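Local coordinates for cell cycle serine/threonine-protein kinase CDC5/MSD2 (Saccharomyces cerevisiae, PDB 6MF4) that phosphorylates serine and threonine residues of cell-cycle proteins to drive mitotic exit, and is present here as its polo-box domain, at residues A[221-231]-A[266-276]. Residues are numbered along the deposited sequence; the frame is centred on the assembly and turned at random.
Sequences FNFKDHHKMAI and ESNFREKLTLI
In the second polo box, I276 and K272 of the C-terminal helix pack on F221 and F223 of the antiparallel sheet. I276 lies over the F221 ring: its CG1 is 3.6 Å from the ring centroid, almost on the normal, a CH-pi contact. CG2 of I276 reaches the far end of the ring at F221 CZ, 3.6 Å away. With an alanine in place of F221, I276 would probably lose the flat surface under its CG1 and CG2, and a gap would open between sheet and helix. F223 serves K272 in the same way. K272 CG sits over the centre of the F223 ring, 3.7 Å from the centroid, and the extended chain runs on across that face. L275 CD1 meets the same ring at CE1, 4.0 Å away.

This is the polo-box fold, a six-stranded antiparallel sheet with a helix laid across one face. The axis of helix segment 269-276 makes an angle of 53° with strand 228-231. M229 comes from that strand and bends at chi3 (50°). This turn brings its CE between I276 CD1, at 3.6 Å, and F269 CE1, at 3.7 Å. F269 also packs on L252, V255 and L256 of the preceding helix.

The polar end of the contact is at the hairpin turn. K272 bends at its last torsion, chi4 28°, and NZ forms a salt bridge to D225 OD2, although the position of that oxygen is less certain. NZ also makes an off-centre cation-pi contact with F223. D225 OD1 accepts the backbone N-H of H227, an Asx turn. S267 CA lies over one face of the H227 imidazole, whose ND1 is hydrogen-bonded to Y240 OH on the neighbouring strand.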
loop_
_atom_site.group_PDB
_atom_site.type_symbol
_atom_site.label_atom_id
_atom_site.label_comp_id
_atom_site.label_asym_id
_atom_site.label_seq_id
_atom_site.Cartn_x
_atom_site.Cartn_y
_atom_site.Cartn_z
ATOM N N PHE A 221 -4.138 -5.806 1.667
ATOM C CA PHE A 221 -5.097 -6.665 0.989
ATOM C C PHE A 221 -6.466 -6.536 1.640
ATOM O O PHE A 221 -6.643 -6.904 2.803
ATOM C CB PHE A 221 -4.627 -8.120 1.024
ATOM C CG PHE A 221 -3.256 -8.325 0.450
ATOM C CD1 PHE A 221 -2.129 -8.097 1.219
ATOM C CD2 PHE A 221 -3.093 -8.746 -0.859
ATOM C CE1 PHE A 221 -0.863 -8.280 0.693
ATOM C CE2 PHE A 221 -1.832 -8.932 -1.386
ATOM C CZ PHE A 221 -0.718 -8.699 -0.610
ATOM N N ASN A 222 -7.420 -5.995 0.887
ATOM C CA ASN A 222 -8.801 -5.854 1.343
ATOM C C ASN A 222 -9.667 -6.955 0.744
ATOM O O ASN A 222 -9.942 -6.952 -0.457
ATOM C CB ASN A 222 -9.372 -4.488 0.951
ATOM C CG ASN A 222 -8.741 -3.339 1.713
ATOM O OD1 ASN A 222 -7.770 -3.513 2.453
ATOM N ND2 ASN A 222 -9.298 -2.145 1.529
ATOM N N PHE A 223 -10.100 -7.890 1.582
ATOM C CA PHE A 223 -10.886 -9.028 1.119
ATOM C C PHE A 223 -12.381 -8.707 1.151
ATOM O O PHE A 223 -12.811 -7.777 1.834
ATOM C CB PHE A 223 -10.571 -10.263 1.970
ATOM C CG PHE A 223 -9.117 -10.650 1.950
ATOM C CD1 PHE A 223 -8.632 -11.529 0.995
ATOM C CD2 PHE A 223 -8.232 -10.119 2.875
ATOM C CE1 PHE A 223 -7.293 -11.877 0.970
ATOM C CE2 PHE A 223 -6.893 -10.461 2.851
ATOM C CZ PHE A 223 -6.423 -11.341 1.901
ATOM N N LYS A 224 -13.156 -9.487 0.402
ATOM C CA LYS A 224 -14.599 -9.282 0.267
ATOM C C LYS A 224 -15.342 -9.226 1.600
ATOM O O LYS A 224 -16.375 -8.568 1.717
ATOM C CB LYS A 224 -15.199 -10.396 -0.591
ATOM C CG LYS A 224 -14.737 -10.378 -2.036
ATOM N N ASP A 225 -14.810 -9.918 2.601
ATOM C CA ASP A 225 -15.465 -10.026 3.907
ATOM C C ASP A 225 -15.133 -8.842 4.818
ATOM O O ASP A 225 -15.450 -8.849 6.009
ATOM C CB ASP A 225 -15.069 -11.343 4.587
ATOM C CG ASP A 225 -13.572 -11.448 4.840
ATOM O OD1 ASP A 225 -12.830 -10.539 4.421
ATOM O OD2 ASP A 225 -13.137 -12.452 5.450
ATOM N N HIS A 226 -14.492 -7.830 4.243
ATOM C CA HIS A 226 -14.130 -6.604 4.953
ATOM C C HIS A 226 -13.080 -6.842 6.033
ATOM O O HIS A 226 -12.789 -5.946 6.830
ATOM C CB HIS A 226 -15.364 -5.944 5.570
ATOM C CG HIS A 226 -15.233 -4.459 5.716
ATOM N ND1 HIS A 226 -14.977 -3.629 4.645
ATOM C CD2 HIS A 226 -15.310 -3.657 6.804
ATOM C CE1 HIS A 226 -14.910 -2.379 5.067
ATOM N NE2 HIS A 226 -15.105 -2.370 6.373
ATOM N N HIS A 227 -12.516 -8.045 6.069
ATOM C CA HIS A 227 -11.295 -8.261 6.818
ATOM C C HIS A 227 -10.170 -7.747 5.930
ATOM O O HIS A 227 -10.165 -8.004 4.726
ATOM C CB HIS A 227 -11.091 -9.738 7.178
ATOM C CG HIS A 227 -12.188 -10.320 8.020
ATOM N ND1 HIS A 227 -12.395 -9.949 9.330
ATOM C CD2 HIS A 227 -13.124 -11.259 7.740
ATOM C CE1 HIS A 227 -13.418 -10.630 9.823
ATOM N NE2 HIS A 227 -13.876 -11.430 8.878
ATOM N N LYS A 228 -9.248 -6.992 6.515
ATOM C CA LYS A 228 -8.100 -6.490 5.777
ATOM C C LYS A 228 -6.825 -6.922 6.458
ATOM O O LYS A 228 -6.764 -7.053 7.683
ATOM C CB LYS A 228 -8.118 -4.967 5.668
ATOM C CG LYS A 228 -9.456 -4.363 5.350
ATOM C CD LYS A 228 -9.340 -2.846 5.320
ATOM C CE LYS A 228 -10.694 -2.176 5.367
ATOM N NZ LYS A 228 -11.720 -2.960 4.649
ATOM N N MET A 229 -5.800 -7.135 5.647
ATOM C CA MET A 229 -4.494 -7.494 6.153
ATOM C C MET A 229 -3.437 -6.673 5.445
ATOM O O MET A 229 -3.514 -6.459 4.232
ATOM C CB MET A 229 -4.238 -8.985 5.963
ATOM C CG MET A 229 -5.065 -9.858 6.896
ATOM S SD MET A 229 -4.986 -11.608 6.477
ATOM C CE MET A 229 -3.218 -11.855 6.325
ATOM N N ALA A 230 -2.469 -6.197 6.218
ATOM C CA ALA A 230 -1.327 -5.487 5.666
ATOM C C ALA A 230 -0.046 -6.227 6.024
ATOM O O ALA A 230 0.155 -6.614 7.173
ATOM C CB ALA A 230 -1.283 -4.060 6.175
ATOM N N ILE A 231 0.806 -6.430 5.024
ATOM C CA ILE A 231 2.104 -7.067 5.210
ATOM C C ILE A 231 3.204 -6.012 5.118
ATOM O O ILE A 231 3.286 -5.278 4.130
ATOM C CB ILE A 231 2.350 -8.159 4.147
ATOM C CG1 ILE A 231 1.207 -9.183 4.130
ATOM C CG2 ILE A 231 3.683 -8.848 4.380
ATOM C CD1 ILE A 231 1.045 -9.990 5.423
ATOM N N GLU A 266 -12.760 -16.164 12.744
ATOM C CA GLU A 266 -13.546 -16.192 11.514
ATOM C C GLU A 266 -12.808 -15.588 10.327
ATOM O O GLU A 266 -13.342 -15.548 9.218
ATOM C CB GLU A 266 -14.876 -15.448 11.701
ATOM C CG GLU A 266 -14.778 -13.920 11.807
ATOM C CD GLU A 266 -14.469 -13.432 13.208
ATOM O OE1 GLU A 266 -13.946 -14.223 14.023
ATOM O OE2 GLU A 266 -14.756 -12.250 13.495
ATOM N N SER A 267 -11.591 -15.105 10.550
ATOM C CA SER A 267 -10.906 -14.338 9.519
ATOM C C SER A 267 -10.256 -15.231 8.467
ATOM O O SER A 267 -9.812 -14.733 7.438
ATOM C CB SER A 267 -9.856 -13.417 10.148
ATOM O OG SER A 267 -8.941 -14.147 10.951
ATOM N N ASN A 268 -10.210 -16.540 8.708
ATOM C CA ASN A 268 -9.744 -17.481 7.691
ATOM C C ASN A 268 -8.324 -17.144 7.210
ATOM O O ASN A 268 -8.053 -17.053 6.011
ATOM C CB ASN A 268 -10.730 -17.492 6.516
ATOM C CG ASN A 268 -12.044 -18.156 6.865
ATOM O OD1 ASN A 268 -12.115 -18.966 7.788
ATOM N ND2 ASN A 268 -13.099 -17.804 6.138
ATOM N N PHE A 269 -7.422 -16.968 8.167
ATOM C CA PHE A 269 -6.090 -16.449 7.886
ATOM C C PHE A 269 -5.312 -17.261 6.847
ATOM O O PHE A 269 -4.670 -16.686 5.966
ATOM C CB PHE A 269 -5.286 -16.370 9.186
ATOM C CG PHE A 269 -3.819 -16.130 8.977
ATOM C CD1 PHE A 269 -3.348 -14.875 8.629
ATOM C CD2 PHE A 269 -2.910 -17.163 9.133
ATOM C CE1 PHE A 269 -1.994 -14.656 8.434
ATOM C CE2 PHE A 269 -1.561 -16.951 8.940
ATOM C CZ PHE A 269 -1.101 -15.696 8.591
ATOM N N ARG A 270 -5.367 -18.586 6.930
ATOM C CA ARG A 270 -4.536 -19.412 6.061
ATOM C C ARG A 270 -4.937 -19.285 4.594
ATOM O O ARG A 270 -4.083 -19.303 3.705
ATOM C CB ARG A 270 -4.600 -20.880 6.487
ATOM C CG ARG A 270 -3.697 -21.800 5.665
ATOM C CD ARG A 270 -2.221 -21.410 5.782
ATOM N NE ARG A 270 -1.706 -20.765 4.573
ATOM C CZ ARG A 270 -0.427 -20.449 4.381
ATOM N NH1 ARG A 270 0.477 -20.709 5.319
ATOM N NH2 ARG A 270 -0.051 -19.868 3.249
ATOM N N GLU A 271 -6.234 -19.167 4.336
ATOM C CA GLU A 271 -6.706 -18.976 2.972
ATOM C C GLU A 271 -6.276 -17.602 2.468
ATOM O O GLU A 271 -5.875 -17.445 1.315
ATOM C CB GLU A 271 -8.227 -19.124 2.898
ATOM C CG GLU A 271 -8.841 -18.740 1.552
ATOM C CD GLU A 271 -8.297 -19.558 0.389
ATOM O OE1 GLU A 271 -7.733 -20.648 0.626
ATOM O OE2 GLU A 271 -8.434 -19.104 -0.769
ATOM N N LYS A 272 -6.353 -16.606 3.340
ATOM C CA LYS A 272 -5.986 -15.250 2.956
ATOM C C LYS A 272 -4.492 -15.151 2.661
ATOM O O LYS A 272 -4.094 -14.496 1.703
ATOM C CB LYS A 272 -6.397 -14.260 4.045
ATOM C CG LYS A 272 -7.900 -14.019 4.055
ATOM C CD LYS A 272 -8.352 -13.160 5.220
ATOM C CE LYS A 272 -9.851 -12.858 5.129
ATOM N NZ LYS A 272 -10.630 -13.913 4.399
ATOM N N LEU A 273 -3.665 -15.817 3.465
ATOM C CA LEU A 273 -2.222 -15.774 3.237
ATOM C C LEU A 273 -1.863 -16.453 1.917
ATOM O O LEU A 273 -0.937 -16.035 1.225
ATOM C CB LEU A 273 -1.468 -16.430 4.393
ATOM C CG LEU A 273 0.055 -16.255 4.357
ATOM C CD1 LEU A 273 0.449 -14.781 4.484
ATOM C CD2 LEU A 273 0.719 -17.081 5.454
ATOM N N THR A 274 -2.602 -17.499 1.565
ATOM C CA THR A 274 -2.409 -18.164 0.284
ATOM C C THR A 274 -2.731 -17.213 -0.866
ATOM O O THR A 274 -1.989 -17.137 -1.848
ATOM C CB THR A 274 -3.284 -19.428 0.179
ATOM O OG1 THR A 274 -2.829 -20.392 1.134
ATOM C CG2 THR A 274 -3.214 -20.035 -1.220
ATOM N N LEU A 275 -3.837 -16.486 -0.741
ATOM C CA LEU A 275 -4.229 -15.511 -1.755
ATOM C C LEU A 275 -3.181 -14.407 -1.867
ATOM O O LEU A 275 -2.832 -13.968 -2.963
ATOM C CB LEU A 275 -5.598 -14.915 -1.420
ATOM C CG LEU A 275 -6.791 -15.843 -1.668
ATOM C CD1 LEU A 275 -8.036 -15.308 -0.989
ATOM C CD2 LEU A 275 -7.036 -16.023 -3.157
ATOM N N ILE A 276 -2.670 -13.978 -0.719
ATOM C CA ILE A 276 -1.640 -12.950 -0.667
ATOM C C ILE A 276 -0.395 -13.393 -1.429
ATOM O O ILE A 276 0.151 -12.637 -2.229
ATOM C CB ILE A 276 -1.287 -12.611 0.799
ATOM C CG1 ILE A 276 -2.406 -11.766 1.407
ATOM C CG2 ILE A 276 0.055 -11.875 0.904
ATOM C CD1 ILE A 276 -2.264 -11.512 2.883
#